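Local coordinates for signal recognition 54 kDa protein (Pyrococcus furiosus, PDB 3DM5) that is the 54 kDa protein of the archaeal signal recognition particle, joining a helical bundle, a P-loop nucleotide-binding domain and a signal peptide binding domain in one chain, at residues Cys135-Arg140 / Ile187-Gly192; Asp166-Ala171 / Lys205-Val210; Leu104-Gln109 / Val216-Asp221; Val131-Ser136 / Ile156-Asn161. All blocks are in the same frame, centred on the assembly; numbering follows the deposited sequence.

In the fold
From the N terminus, strand 101-106 opens contact 3, whose loop runs to strand 215-221 and encloses the other three. Inside it, strand 131-135 pairs with 157-159 in contact 4 and closes the shortest loop. Contact 1 also begins at the end of strand 131-135, sharing Cys-135 and Ser-136, but reaches on to strand 185-189. Contact 2 opens after contact 4 has closed; it crosses contact 1, because helix 167-180 lies within the loop of contact 1 while helix 198-211 comes after it. Contacts 4, 1 and 3 thus stitch one sheet, with strands 185-189 and 101-106 hydrogen-bonded between them, and contact 2 packs two helices against that sheet.

Contact 1 of 4, residues Cys135-Arg140 / Ile187-Gly192; sequences CSDTWR and IVDTAG. With GDP (guanosine-5'-diphosphate), chain J.
The indole of Trp-139 takes the carbonyl oxygen of Gly-192 over one face: Gly-192 O stands 3.0 Å from Trp-139 CG, offset toward the rim of the ring and not over its centre. CG anti to the backbone N (chi1 -151°) lays the indole against that oxygen, and His-194 meets the indole with its ring steeply inclined. Trp-139 CB lies 3.7 Å from Ala-191 CB. The second flat group, the guanidinium of Arg-140, has the beta-phosphate of guanosine-5'-diphosphate at its edge, and NH1 gives a weak bond to O2B of 3.1 Å; its NH2 is bonded to Gln-146. Further back, next to the parallel bridge between Cys-135 and Asp-189, Asp-189 O accepts two bonds, from Ser-136 N at 2.8 Å, with an N-H...O angle of 136°, and from Ser-136 OG at 3.2 Å; both come from the same face of the carbonyl, the hydroxyl well above its plane. The carboxylate of Asp-137 lies against Ala-191, with OD1 3.2 Å from Ala-191 CA, while OD1 also receives weak bonds from the amides of Trp-139 and Arg-140. Its OD2 lies 4.2 Å from Asp-189 OD2. Lys-113 NZ of the probable P-loop is a long, weak ion-pair partner of both acids. The doubly bonded carbonyl and the Asp-137 carboxylate are consistent with a loop held in the bend from which Arg-140 reaches the phosphate.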
loop_
_atom_site.group_PDB
_atom_site.type_symbol
_atom_site.label_atom_id
_atom_site.label_comp_id
_atom_site.label_asym_id
_atom_site.label_seq_id
_atom_site.Cartn_x
_atom_site.Cartn_y
_atom_site.Cartn_z
ATOM N N CYS A 135 -5.185 2.984 43.456
ATOM C CA CYS A 135 -4.997 1.776 42.672
ATOM C C CYS A 135 -5.560 0.553 43.402
ATOM O O CYS A 135 -4.908 0.002 44.288
ATOM C CB CYS A 135 -3.519 1.580 42.369
ATOM S SG CYS A 135 -3.107 -0.015 41.661
ATOM N N SER A 136 -6.768 0.135 43.033
ATOM C CA SER A 136 -7.356 -1.043 43.649
ATOM C C SER A 136 -7.294 -2.244 42.712
ATOM O O SER A 136 -8.123 -3.145 42.785
ATOM C CB SER A 136 -8.795 -0.766 44.110
ATOM O OG SER A 136 -9.654 -0.474 43.025
ATOM N N ASP A 137 -6.298 -2.238 41.828
ATOM C CA ASP A 137 -6.104 -3.297 40.833
ATOM C C ASP A 137 -5.346 -4.456 41.454
ATOM O O ASP A 137 -4.113 -4.494 41.426
ATOM C CB ASP A 137 -5.340 -2.765 39.609
ATOM C CG ASP A 137 -5.374 -3.726 38.409
ATOM O OD1 ASP A 137 -5.842 -4.867 38.562
ATOM O OD2 ASP A 137 -4.927 -3.328 37.303
ATOM N N THR A 138 -6.105 -5.395 42.012
ATOM C CA THR A 138 -5.551 -6.566 42.677
ATOM C C THR A 138 -5.264 -7.672 41.662
ATOM O O THR A 138 -4.639 -8.673 41.993
ATOM C CB THR A 138 -6.519 -7.099 43.770
ATOM O OG1 THR A 138 -7.798 -7.378 43.189
ATOM C CG2 THR A 138 -6.702 -6.072 44.873
ATOM N N TRP A 139 -5.730 -7.467 40.429
ATOM C CA TRP A 139 -5.600 -8.433 39.325
ATOM C C TRP A 139 -4.207 -8.433 38.654
ATOM O O TRP A 139 -3.767 -9.445 38.110
ATOM C CB TRP A 139 -6.688 -8.157 38.282
ATOM C CG TRP A 139 -7.143 -9.356 37.511
ATOM C CD1 TRP A 139 -8.002 -10.335 37.936
ATOM C CD2 TRP A 139 -6.792 -9.687 36.159
ATOM N NE1 TRP A 139 -8.194 -11.261 36.934
ATOM C CE2 TRP A 139 -7.460 -10.889 35.837
ATOM C CE3 TRP A 139 -5.974 -9.084 35.193
ATOM C CZ2 TRP A 139 -7.329 -11.505 34.587
ATOM C CZ3 TRP A 139 -5.847 -9.696 33.953
ATOM C CH2 TRP A 139 -6.521 -10.897 33.661
ATOM N N ARG A 140 -3.539 -7.285 38.673
ATOM C CA ARG A 140 -2.140 -7.175 38.269
ATOM C C ARG A 140 -1.501 -6.046 39.071
ATOM O O ARG A 140 -1.346 -4.931 38.570
ATOM C CB ARG A 140 -1.993 -6.934 36.761
ATOM C CG ARG A 140 -3.131 -6.133 36.097
ATOM C CD ARG A 140 -2.640 -5.446 34.812
ATOM N NE ARG A 140 -1.309 -4.879 35.033
ATOM C CZ ARG A 140 -0.794 -3.843 34.375
ATOM N NH1 ARG A 140 -1.489 -3.224 33.427
ATOM N NH2 ARG A 140 0.425 -3.423 34.681
ATOM N N ILE A 187 -9.336 9.483 41.190
ATOM C CA ILE A 187 -9.506 8.506 40.127
ATOM C C ILE A 187 -9.165 7.130 40.652
ATOM O O ILE A 187 -8.074 6.918 41.165
ATOM C CB ILE A 187 -8.619 8.817 38.927
ATOM C CG1 ILE A 187 -9.079 10.123 38.296
ATOM C CG2 ILE A 187 -8.721 7.687 37.917
ATOM C CD1 ILE A 187 -7.986 10.974 37.808
ATOM N N VAL A 188 -10.119 6.213 40.530
ATOM C CA VAL A 188 -10.000 4.872 41.084
ATOM C C VAL A 188 -9.835 3.838 39.980
ATOM O O VAL A 188 -10.696 3.690 39.107
ATOM C CB VAL A 188 -11.234 4.481 41.928
ATOM C CG1 VAL A 188 -10.915 3.251 42.752
ATOM C CG2 VAL A 188 -11.679 5.652 42.809
ATOM N N ASP A 189 -8.711 3.139 40.042
ATOM C CA ASP A 189 -8.272 2.182 39.048
ATOM C C ASP A 189 -8.591 0.793 39.576
ATOM O O ASP A 189 -7.889 0.281 40.446
ATOM C CB ASP A 189 -6.748 2.333 38.842
ATOM C CG ASP A 189 -6.163 1.283 37.905
ATOM O OD1 ASP A 189 -6.813 0.962 36.893
ATOM O OD2 ASP A 189 -5.057 0.781 38.171
ATOM N N THR A 190 -9.654 0.191 39.062
ATOM C CA THR A 190 -10.106 -1.098 39.547
ATOM C C THR A 190 -9.367 -2.227 38.862
ATOM O O THR A 190 -8.562 -1.998 37.966
ATOM C CB THR A 190 -11.590 -1.278 39.319
ATOM O OG1 THR A 190 -11.875 -1.175 37.921
ATOM C CG2 THR A 190 -12.342 -0.202 40.048
ATOM N N ALA A 191 -9.637 -3.448 39.305
ATOM C CA ALA A 191 -8.976 -4.619 38.765
ATOM C C ALA A 191 -9.524 -4.954 37.389
ATOM O O ALA A 191 -10.737 -4.974 37.178
ATOM C CB ALA A 191 -9.173 -5.789 39.703
ATOM N N GLY A 192 -8.631 -5.215 36.447
ATOM C CA GLY A 192 -9.058 -5.667 35.140
ATOM C C GLY A 192 -9.439 -7.132 35.214
ATOM O O GLY A 192 -9.366 -7.742 36.279
HETATM P PB GDP J . -3.753 -2.280 31.019
HETATM O O1B GDP J . -4.660 -2.118 29.848
HETATM O O2B GDP J . -3.662 -3.750 31.350
HETATM O O3B GDP J . -4.287 -1.486 32.186
HETATM O O3A GDP J . -2.228 -1.900 30.654
HETATM P PA GDP J . -1.680 -0.535 30.011
HETATM O O1A GDP J . -0.187 -0.453 30.125
HETATM O O2A GDP J . -2.313 0.684 30.619
HETATM O "O5'" GDP J . -2.049 -0.731 28.459
HETATM C "C5'" GDP J . -1.392 -1.794 27.778
HETATM C "C4'" GDP J . -0.621 -1.273 26.561
HETATM O "O4'" GDP J . -1.392 -0.381 25.723
HETATM C "C3'" GDP J . 0.625 -0.516 26.984
HETATM O "O3'" GDP J . 1.664 -0.989 26.121
HETATM C "C2'" GDP J . 0.284 0.939 26.718
HETATM O "O2'" GDP J . 1.400 1.694 26.307
HETATM C "C1'" GDP J . -0.650 0.838 25.538
HETATM N N9 GDP J . -1.581 1.970 25.406
HETATM C C8 GDP J . -2.501 2.417 26.277
HETATM N N7 GDP J . -3.191 3.463 25.747
HETATM C C5 GDP J . -2.713 3.675 24.506
HETATM C C6 GDP J . -2.966 4.607 23.375
HETATM O O6 GDP J . -3.852 5.492 23.425
HETATM N N1 GDP J . -2.210 4.471 22.279
HETATM C C2 GDP J . -1.258 3.528 22.163
HETATM N N2 GDP J . -0.546 3.457 21.019
HETATM N N3 GDP J . -0.977 2.644 23.139
HETATM C C4 GDP J . -1.655 2.680 24.299
#

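Contact 2 of 4, residues Asp166-Ala171 / Lys205-Val210; sequences DAIKLA and KQISNV. With SO4 (sulfate ion), chain H.
Ile-168 reaches Ile-207 and Val-210 with two different branches, and its torsions divide the work. A chi1 of -35° sets CG1 beside the backbone N and CG2 anti to it, while a chi2 of -100° turns CD1 toward Ile-207 on the other helix. There CD1 comes to 3.4 Å from Ile-207 CG1 and also rests 3.9 Å from Gln-206 CB, while CG2 meets Val-210 CG2 at 3.5 Å. In both isoleucine-isoleucine and isoleucine-valine pairs the side chains cross obliquely. Ile-207 keeps CG2 anti to its backbone N, and that methyl lies 4.0 Å from Ala-171 CB, one turn beyond Ile-168.

The helical segments 167-171 and 205-210 run in broadly the same direction, 33° apart, with their axes 9.9 Å from each other at closest approach. They belong to helices 167-180 and 198-211, which lie against the central sheet: Ile-207 also touches Leu-104 of strand 101-106, and Ala-171 packs on Ser-136. Toward solvent, Lys-205 sends its bent chain away from the interface to a sulfate, probably from the crystallisation liquor, with Lys-205 NZ 3.2 Å from O2 of the ion.

Between the segments the attraction is entirely apolar, made by branched aliphatic groups, one alanine methyl and the CB of Gln-206. It grades from the buried pair Ile-207 and Ala-171 on the sheet side to the exposed Val-210 and Gln-206, as expected of a helix pair covering one side of a sheet.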
loop_
_atom_site.group_PDB
_atom_site.type_symbol
_atom_site.label_atom_id
_atom_site.label_comp_id
_atom_site.label_asym_id
_atom_site.label_seq_id
_atom_site.Cartn_x
_atom_site.Cartn_y
_atom_site.Cartn_z
ATOM N N ASP A 166 -8.211 -7.769 48.945
ATOM C CA ASP A 166 -9.638 -7.492 48.852
ATOM C C ASP A 166 -9.828 -6.248 47.987
ATOM O O ASP A 166 -9.365 -5.159 48.340
ATOM C CB ASP A 166 -10.237 -7.292 50.240
ATOM C CG ASP A 166 -11.746 -7.297 50.222
ATOM O OD1 ASP A 166 -12.335 -7.556 49.142
ATOM O OD2 ASP A 166 -12.344 -7.044 51.290
ATOM N N ALA A 167 -10.488 -6.413 46.844
ATOM C CA ALA A 167 -10.549 -5.343 45.851
ATOM C C ALA A 167 -11.392 -4.173 46.329
ATOM O O ALA A 167 -10.957 -3.022 46.269
ATOM C CB ALA A 167 -11.078 -5.872 44.543
ATOM N N ILE A 168 -12.601 -4.475 46.796
ATOM C CA ILE A 168 -13.493 -3.456 47.355
ATOM C C ILE A 168 -12.908 -2.814 48.639
ATOM O O ILE A 168 -12.970 -1.598 48.830
ATOM C CB ILE A 168 -14.875 -4.051 47.662
ATOM C CG1 ILE A 168 -15.231 -5.112 46.626
ATOM C CG2 ILE A 168 -15.917 -2.977 47.674
ATOM C CD1 ILE A 168 -16.168 -4.624 45.544
ATOM N N LYS A 169 -12.337 -3.620 49.519
ATOM C CA LYS A 169 -11.680 -3.046 50.674
ATOM C C LYS A 169 -10.682 -2.003 50.205
ATOM O O LYS A 169 -10.676 -0.868 50.696
ATOM C CB LYS A 169 -10.965 -4.121 51.487
ATOM C CG LYS A 169 -11.662 -4.522 52.777
ATOM C CD LYS A 169 -10.713 -5.367 53.638
ATOM C CE LYS A 169 -9.264 -4.858 53.536
ATOM N NZ LYS A 169 -8.288 -5.631 54.368
ATOM N N LEU A 170 -9.848 -2.395 49.242
ATOM C CA LEU A 170 -8.747 -1.564 48.760
ATOM C C LEU A 170 -9.267 -0.236 48.240
ATOM O O LEU A 170 -8.760 0.830 48.578
ATOM C CB LEU A 170 -8.016 -2.276 47.631
ATOM C CG LEU A 170 -6.516 -2.454 47.789
ATOM C CD1 LEU A 170 -5.927 -2.841 46.458
ATOM C CD2 LEU A 170 -5.870 -1.207 48.354
ATOM N N ALA A 171 -10.297 -0.316 47.414
ATOM C CA ALA A 171 -10.869 0.874 46.808
ATOM C C ALA A 171 -11.453 1.834 47.844
ATOM O O ALA A 171 -11.369 3.052 47.685
ATOM C CB ALA A 171 -11.914 0.492 45.719
ATOM N N LYS A 205 -20.436 -3.301 39.635
ATOM C CA LYS A 205 -21.668 -2.927 40.322
ATOM C C LYS A 205 -21.411 -2.884 41.826
ATOM O O LYS A 205 -21.789 -1.923 42.500
ATOM C CB LYS A 205 -22.838 -3.845 39.951
ATOM C CG LYS A 205 -23.166 -3.821 38.469
ATOM C CD LYS A 205 -24.636 -4.060 38.163
ATOM C CE LYS A 205 -24.913 -5.519 37.837
ATOM N NZ LYS A 205 -26.039 -5.681 36.858
ATOM N N GLN A 206 -20.700 -3.890 42.332
ATOM C CA GLN A 206 -20.324 -3.926 43.740
ATOM C C GLN A 206 -19.421 -2.791 44.181
ATOM O O GLN A 206 -19.773 -2.097 45.129
ATOM C CB GLN A 206 -19.727 -5.271 44.105
ATOM C CG GLN A 206 -20.762 -6.369 44.014
ATOM C CD GLN A 206 -20.184 -7.756 44.178
ATOM O OE1 GLN A 206 -19.003 -7.927 44.471
ATOM N NE2 GLN A 206 -21.024 -8.760 43.983
ATOM N N ILE A 207 -18.278 -2.590 43.515
ATOM C CA ILE A 207 -17.387 -1.458 43.836
ATOM C C ILE A 207 -18.073 -0.098 43.714
ATOM O O ILE A 207 -17.803 0.809 44.486
ATOM C CB ILE A 207 -16.136 -1.392 42.937
ATOM C CG1 ILE A 207 -15.443 -2.741 42.863
ATOM C CG2 ILE A 207 -15.138 -0.373 43.471
ATOM C CD1 ILE A 207 -14.196 -2.735 42.013
ATOM N N SER A 208 -18.949 0.049 42.729
ATOM C CA SER A 208 -19.682 1.292 42.551
ATOM C C SER A 208 -20.681 1.544 43.699
ATOM O O SER A 208 -20.955 2.697 44.070
ATOM C CB SER A 208 -20.406 1.294 41.195
ATOM O OG SER A 208 -21.254 2.424 41.033
ATOM N N ASN A 209 -21.237 0.471 44.251
ATOM C CA ASN A 209 -22.214 0.625 45.318
ATOM C C ASN A 209 -21.507 1.044 46.602
ATOM O O ASN A 209 -21.959 1.901 47.358
ATOM C CB ASN A 209 -22.991 -0.670 45.517
ATOM C CG ASN A 209 -24.004 -0.926 44.401
ATOM O OD1 ASN A 209 -24.425 -2.066 44.182
ATOM N ND2 ASN A 209 -24.401 0.134 43.697
ATOM N N VAL A 210 -20.363 0.438 46.827
ATOM C CA VAL A 210 -19.558 0.776 47.971
ATOM C C VAL A 210 -18.957 2.196 47.946
ATOM O O VAL A 210 -19.019 2.888 48.956
ATOM C CB VAL A 210 -18.441 -0.247 48.156
ATOM C CG1 VAL A 210 -17.510 0.207 49.258
ATOM C CG2 VAL A 210 -19.053 -1.624 48.439
HETATM S S SO4 H . -28.706 -6.110 39.543
HETATM O O1 SO4 H . -28.890 -5.052 40.531
HETATM O O2 SO4 H . -28.905 -5.559 38.203
HETATM O O3 SO4 H . -27.350 -6.652 39.676
HETATM O O4 SO4 H . -29.692 -7.169 39.765
#

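Contact 3 of 4, residues Leu104-Gln109 / Val216-Asp221; sequences LMVGIQ and VILVID
This is a parallel strand pairing in the buried core of the nucleotide-binding domain, where strand 101-106 lies beside strand 215-221 near the middle of the sheet. Leu-104 is in register with Val-216, Met-105 with Ile-217 and Val-106 with Leu-218. Three backbone bonds hold them: Ile-217 N to Leu-104 O at 2.7 Å, Val-106 N to Ile-217 O at 2.9 Å and Val-219 N to Val-106 O at 2.9 Å. On one face of the sheet the bent chain of Met-105 lies alongside Ile-217. Bends at chi2 (-74°) and chi3 (-73°) put SD 3.7 Å from Ile-217 CB and carry CE on to 4.1 Å from Val-219 CG2; helix 113-125 covers this side through Val-117 and Leu-120. The other face holds Leu-104 and Val-216 side by side, with Leu-104 CD2 3.7 Å from Val-216 CG2, and Val-106 CG2 approaches Leu-218 CD1 at 3.9 Å. Phe-235 of helix 228-237 packs on Val-106, Val-216 and Leu-218.

Past Val-106 the strands part and a water takes over, accepting from Ile-108 N and donating to Val-219 O at 2.7 Å. The divergence comes at Gly-107, where the first strand runs into a loop that leads to helix 113-125. Such a strand, loop and helix sequence is consistent with the P-loop (Walker A) of this nucleotide-binding fold, with guanosine-5'-diphosphate bound by Gly-112 and Thr-114 further along.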
loop_
_atom_site.group_PDB
_atom_site.type_symbol
_atom_site.label_atom_id
_atom_site.label_comp_id
_atom_site.label_asym_id
_atom_site.label_seq_id
_atom_site.Cartn_x
_atom_site.Cartn_y
_atom_site.Cartn_z
ATOM N N LEU A 104 -14.587 6.339 38.671
ATOM C CA LEU A 104 -14.271 4.929 38.822
ATOM C C LEU A 104 -13.960 4.343 37.450
ATOM O O LEU A 104 -14.797 4.394 36.546
ATOM C CB LEU A 104 -15.428 4.188 39.519
ATOM C CG LEU A 104 -15.404 2.657 39.545
ATOM C CD1 LEU A 104 -14.307 2.166 40.470
ATOM C CD2 LEU A 104 -16.761 2.130 39.984
ATOM N N MET A 105 -12.747 3.809 37.293
ATOM C CA MET A 105 -12.282 3.320 35.987
ATOM C C MET A 105 -12.292 1.800 35.896
ATOM O O MET A 105 -11.720 1.117 36.736
ATOM C CB MET A 105 -10.877 3.828 35.699
ATOM C CG MET A 105 -10.687 5.269 36.111
ATOM S SD MET A 105 -11.518 6.392 34.998
ATOM C CE MET A 105 -10.419 6.268 33.576
ATOM N N VAL A 106 -12.942 1.277 34.860
ATOM C CA VAL A 106 -13.047 -0.164 34.658
ATOM C C VAL A 106 -12.556 -0.507 33.253
ATOM O O VAL A 106 -12.540 0.353 32.371
ATOM C CB VAL A 106 -14.515 -0.674 34.928
ATOM C CG1 VAL A 106 -14.863 -0.448 36.361
ATOM C CG2 VAL A 106 -15.492 0.069 34.099
ATOM N N GLY A 107 -12.126 -1.750 33.053
ATOM C CA GLY A 107 -11.583 -2.176 31.772
ATOM C C GLY A 107 -10.822 -3.486 31.835
ATOM O O GLY A 107 -10.285 -3.864 32.872
ATOM N N ILE A 108 -10.745 -4.179 30.711
ATOM C CA ILE A 108 -10.062 -5.464 30.705
ATOM C C ILE A 108 -8.569 -5.290 30.455
ATOM O O ILE A 108 -8.130 -4.202 30.074
ATOM C CB ILE A 108 -10.697 -6.437 29.697
ATOM C CG1 ILE A 108 -10.126 -6.256 28.302
ATOM C CG2 ILE A 108 -12.183 -6.224 29.627
ATOM C CD1 ILE A 108 -11.109 -6.723 27.268
ATOM N N GLN A 109 -7.792 -6.344 30.718
ATOM C CA GLN A 109 -6.344 -6.306 30.501
ATOM C C GLN A 109 -6.022 -5.877 29.067
ATOM O O GLN A 109 -6.640 -6.349 28.109
ATOM C CB GLN A 109 -5.687 -7.662 30.812
ATOM N N VAL A 216 -18.735 6.348 36.329
ATOM C CA VAL A 216 -18.029 5.115 36.058
ATOM C C VAL A 216 -17.575 5.149 34.603
ATOM O O VAL A 216 -18.378 5.388 33.711
ATOM C CB VAL A 216 -18.896 3.897 36.361
ATOM C CG1 VAL A 216 -18.206 2.623 35.939
ATOM C CG2 VAL A 216 -19.200 3.859 37.838
ATOM N N ILE A 217 -16.277 4.962 34.378
ATOM C CA ILE A 217 -15.697 5.135 33.046
ATOM C C ILE A 217 -15.080 3.840 32.578
ATOM O O ILE A 217 -14.139 3.330 33.187
ATOM C CB ILE A 217 -14.608 6.207 33.016
ATOM C CG1 ILE A 217 -15.164 7.565 33.413
ATOM C CG2 ILE A 217 -14.032 6.318 31.637
ATOM C CD1 ILE A 217 -14.092 8.634 33.525
ATOM N N LEU A 218 -15.648 3.298 31.505
ATOM C CA LEU A 218 -15.153 2.080 30.879
ATOM C C LEU A 218 -14.136 2.461 29.800
ATOM O O LEU A 218 -14.390 3.329 28.957
ATOM C CB LEU A 218 -16.306 1.285 30.270
ATOM C CG LEU A 218 -15.819 0.082 29.449
ATOM C CD1 LEU A 218 -14.986 -0.853 30.345
ATOM C CD2 LEU A 218 -16.970 -0.645 28.754
ATOM N N VAL A 219 -12.976 1.827 29.859
ATOM C CA VAL A 219 -11.878 2.089 28.937
ATOM C C VAL A 219 -11.854 0.987 27.883
ATOM O O VAL A 219 -11.652 -0.169 28.195
ATOM C CB VAL A 219 -10.552 2.153 29.707
ATOM C CG1 VAL A 219 -9.384 2.272 28.751
ATOM C CG2 VAL A 219 -10.581 3.326 30.673
ATOM N N ILE A 220 -12.130 1.349 26.637
ATOM C CA ILE A 220 -12.190 0.382 25.544
ATOM C C ILE A 220 -11.026 0.573 24.582
ATOM O O ILE A 220 -10.744 1.691 24.136
ATOM C CB ILE A 220 -13.492 0.516 24.719
ATOM C CG1 ILE A 220 -14.719 0.460 25.619
ATOM C CG2 ILE A 220 -13.586 -0.580 23.671
ATOM C CD1 ILE A 220 -16.007 0.439 24.840
ATOM N N ASP A 221 -10.370 -0.534 24.261
ATOM C CA ASP A 221 -9.301 -0.575 23.271
ATOM C C ASP A 221 -9.913 -0.441 21.880
ATOM O O ASP A 221 -10.651 -1.307 21.421
ATOM C CB ASP A 221 -8.545 -1.891 23.441
ATOM C CG ASP A 221 -7.500 -2.125 22.379
ATOM O OD1 ASP A 221 -7.573 -1.496 21.296
ATOM O OD2 ASP A 221 -6.610 -2.967 22.637
HETATM O O HOH W 1 -11.912 -2.867 28.409
#

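Contact 4 of 4, residues Val131-Ser136 / Ile156-Asn161; sequences VGVVCS and IEVFGN
Val-133 and Val-158 lie side by side at the apolar centre of this parallel pairing, pointing the same way, with Val-133 CG2 3.8 Å from Val-158 CG1. The two strands belong to a beta-alpha-beta unit, strand 131-135, helix 142-151 and strand 157-159, and the helix covers this face: Leu-151 touches both valines. The other branch of Val-133, CG1, meets Ile-156 CG2 at 4.0 Å, the two side chains crossing at about a right angle. Toward the start of the strands, Ile-156 CG2 also rests against Val-131 CG1. The opposite face carries Val-134 and Phe-159. CG of Phe-159 is anti to its backbone N (chi1 174°), which sends the ring out alongside Val-134, and CD2 comes to 4.2 Å from Val-134 CG1. Leu-170 of helix 167-180 packs against the same ring.

Strand 157-159 is the outermost strand on this side of the sheet within the chain. The polar seam between the strands is backbone alone: Val-133 N to Glu-157 O, 2.9 Å, then Phe-159 N to Val-133 O, 2.8 Å. Val-133 therefore bonds through both its amide and its carbonyl, and the last bond, Cys-135 N to Phe-159 O, is almost straight, with an N-H...O angle of 177°.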
loop_
_atom_site.group_PDB
_atom_site.type_symbol
_atom_site.label_atom_id
_atom_site.label_comp_id
_atom_site.label_asym_id
_atom_site.label_seq_id
_atom_site.Cartn_x
_atom_site.Cartn_y
_atom_site.Cartn_z
ATOM N N VAL A 131 -5.274 16.129 42.513
ATOM C CA VAL A 131 -5.751 14.812 42.128
ATOM C C VAL A 131 -5.084 13.756 42.972
ATOM O O VAL A 131 -3.888 13.840 43.257
ATOM C CB VAL A 131 -5.459 14.512 40.640
ATOM C CG1 VAL A 131 -5.943 13.119 40.272
ATOM C CG2 VAL A 131 -6.104 15.548 39.763
ATOM N N GLY A 132 -5.868 12.759 43.362
ATOM C CA GLY A 132 -5.331 11.537 43.913
ATOM C C GLY A 132 -5.824 10.352 43.105
ATOM O O GLY A 132 -6.976 10.323 42.675
ATOM N N VAL A 133 -4.958 9.379 42.869
ATOM C CA VAL A 133 -5.407 8.152 42.252
ATOM C C VAL A 133 -5.300 7.058 43.276
ATOM O O VAL A 133 -4.395 7.046 44.114
ATOM C CB VAL A 133 -4.643 7.770 40.914
ATOM C CG1 VAL A 133 -3.987 8.988 40.274
ATOM C CG2 VAL A 133 -3.629 6.655 41.147
ATOM N N VAL A 134 -6.248 6.142 43.200
ATOM C CA VAL A 134 -6.322 5.008 44.092
ATOM C C VAL A 134 -6.202 3.793 43.217
ATOM O O VAL A 134 -7.030 3.586 42.335
ATOM C CB VAL A 134 -7.700 4.941 44.786
ATOM C CG1 VAL A 134 -7.886 3.594 45.525
ATOM C CG2 VAL A 134 -7.867 6.112 45.715
ATOM N N CYS A 135 -5.185 2.984 43.456
ATOM C CA CYS A 135 -4.997 1.776 42.672
ATOM C C CYS A 135 -5.560 0.553 43.402
ATOM O O CYS A 135 -4.908 0.002 44.288
ATOM C CB CYS A 135 -3.519 1.580 42.369
ATOM S SG CYS A 135 -3.107 -0.015 41.661
ATOM N N SER A 136 -6.768 0.135 43.033
ATOM C CA SER A 136 -7.356 -1.043 43.649
ATOM C C SER A 136 -7.294 -2.244 42.712
ATOM O O SER A 136 -8.123 -3.145 42.785
ATOM C CB SER A 136 -8.795 -0.766 44.110
ATOM O OG SER A 136 -9.654 -0.474 43.025
ATOM N N ILE A 156 1.456 13.799 41.754
ATOM C CA ILE A 156 0.122 13.290 41.916
ATOM C C ILE A 156 0.194 12.036 42.760
ATOM O O ILE A 156 0.838 11.060 42.375
ATOM C CB ILE A 156 -0.525 12.974 40.564
ATOM C CG1 ILE A 156 -0.662 14.259 39.752
ATOM C CG2 ILE A 156 -1.894 12.340 40.764
ATOM C CD1 ILE A 156 -1.206 14.054 38.347
ATOM N N GLU A 157 -0.467 12.077 43.915
ATOM C CA GLU A 157 -0.499 10.936 44.815
ATOM C C GLU A 157 -1.133 9.691 44.213
ATOM O O GLU A 157 -2.191 9.744 43.591
ATOM C CB GLU A 157 -1.221 11.280 46.123
ATOM C CG GLU A 157 -1.762 10.051 46.836
ATOM C CD GLU A 157 -1.895 10.242 48.331
ATOM O OE1 GLU A 157 -2.097 11.398 48.769
ATOM O OE2 GLU A 157 -1.792 9.224 49.059
ATOM N N VAL A 158 -0.469 8.566 44.437
ATOM C CA VAL A 158 -0.972 7.265 44.047
ATOM C C VAL A 158 -1.090 6.393 45.298
ATOM O O VAL A 158 -0.073 5.903 45.803
ATOM C CB VAL A 158 0.000 6.561 43.049
ATOM C CG1 VAL A 158 -0.487 5.170 42.683
ATOM C CG2 VAL A 158 0.185 7.387 41.814
ATOM N N PHE A 159 -2.319 6.198 45.791
ATOM C CA PHE A 159 -2.579 5.279 46.909
ATOM C C PHE A 159 -2.636 3.856 46.404
ATOM O O PHE A 159 -3.309 3.575 45.426
ATOM C CB PHE A 159 -3.909 5.596 47.615
ATOM C CG PHE A 159 -4.281 4.592 48.685
ATOM C CD1 PHE A 159 -4.065 4.876 50.023
ATOM C CD2 PHE A 159 -4.815 3.348 48.349
ATOM C CE1 PHE A 159 -4.382 3.957 51.006
ATOM C CE2 PHE A 159 -5.138 2.410 49.334
ATOM C CZ PHE A 159 -4.918 2.719 50.667
ATOM N N GLY A 160 -1.952 2.944 47.072
ATOM C CA GLY A 160 -2.043 1.557 46.667
ATOM C C GLY A 160 -1.597 0.633 47.768
ATOM O O GLY A 160 -1.375 1.054 48.908
ATOM N N ASN A 161 -1.495 -0.642 47.420
ATOM C CA ASN A 161 -0.901 -1.649 48.286
ATOM C C ASN A 161 -0.820 -2.975 47.569
ATOM O O ASN A 161 -1.685 -3.834 47.762
ATOM C CB ASN A 161 -1.687 -1.837 49.582
ATOM C CG ASN A 161 -1.131 -2.976 50.422
ATOM O OD1 ASN A 161 -0.031 -3.487 50.152
ATOM N ND2 ASN A 161 -1.882 -3.381 51.443
#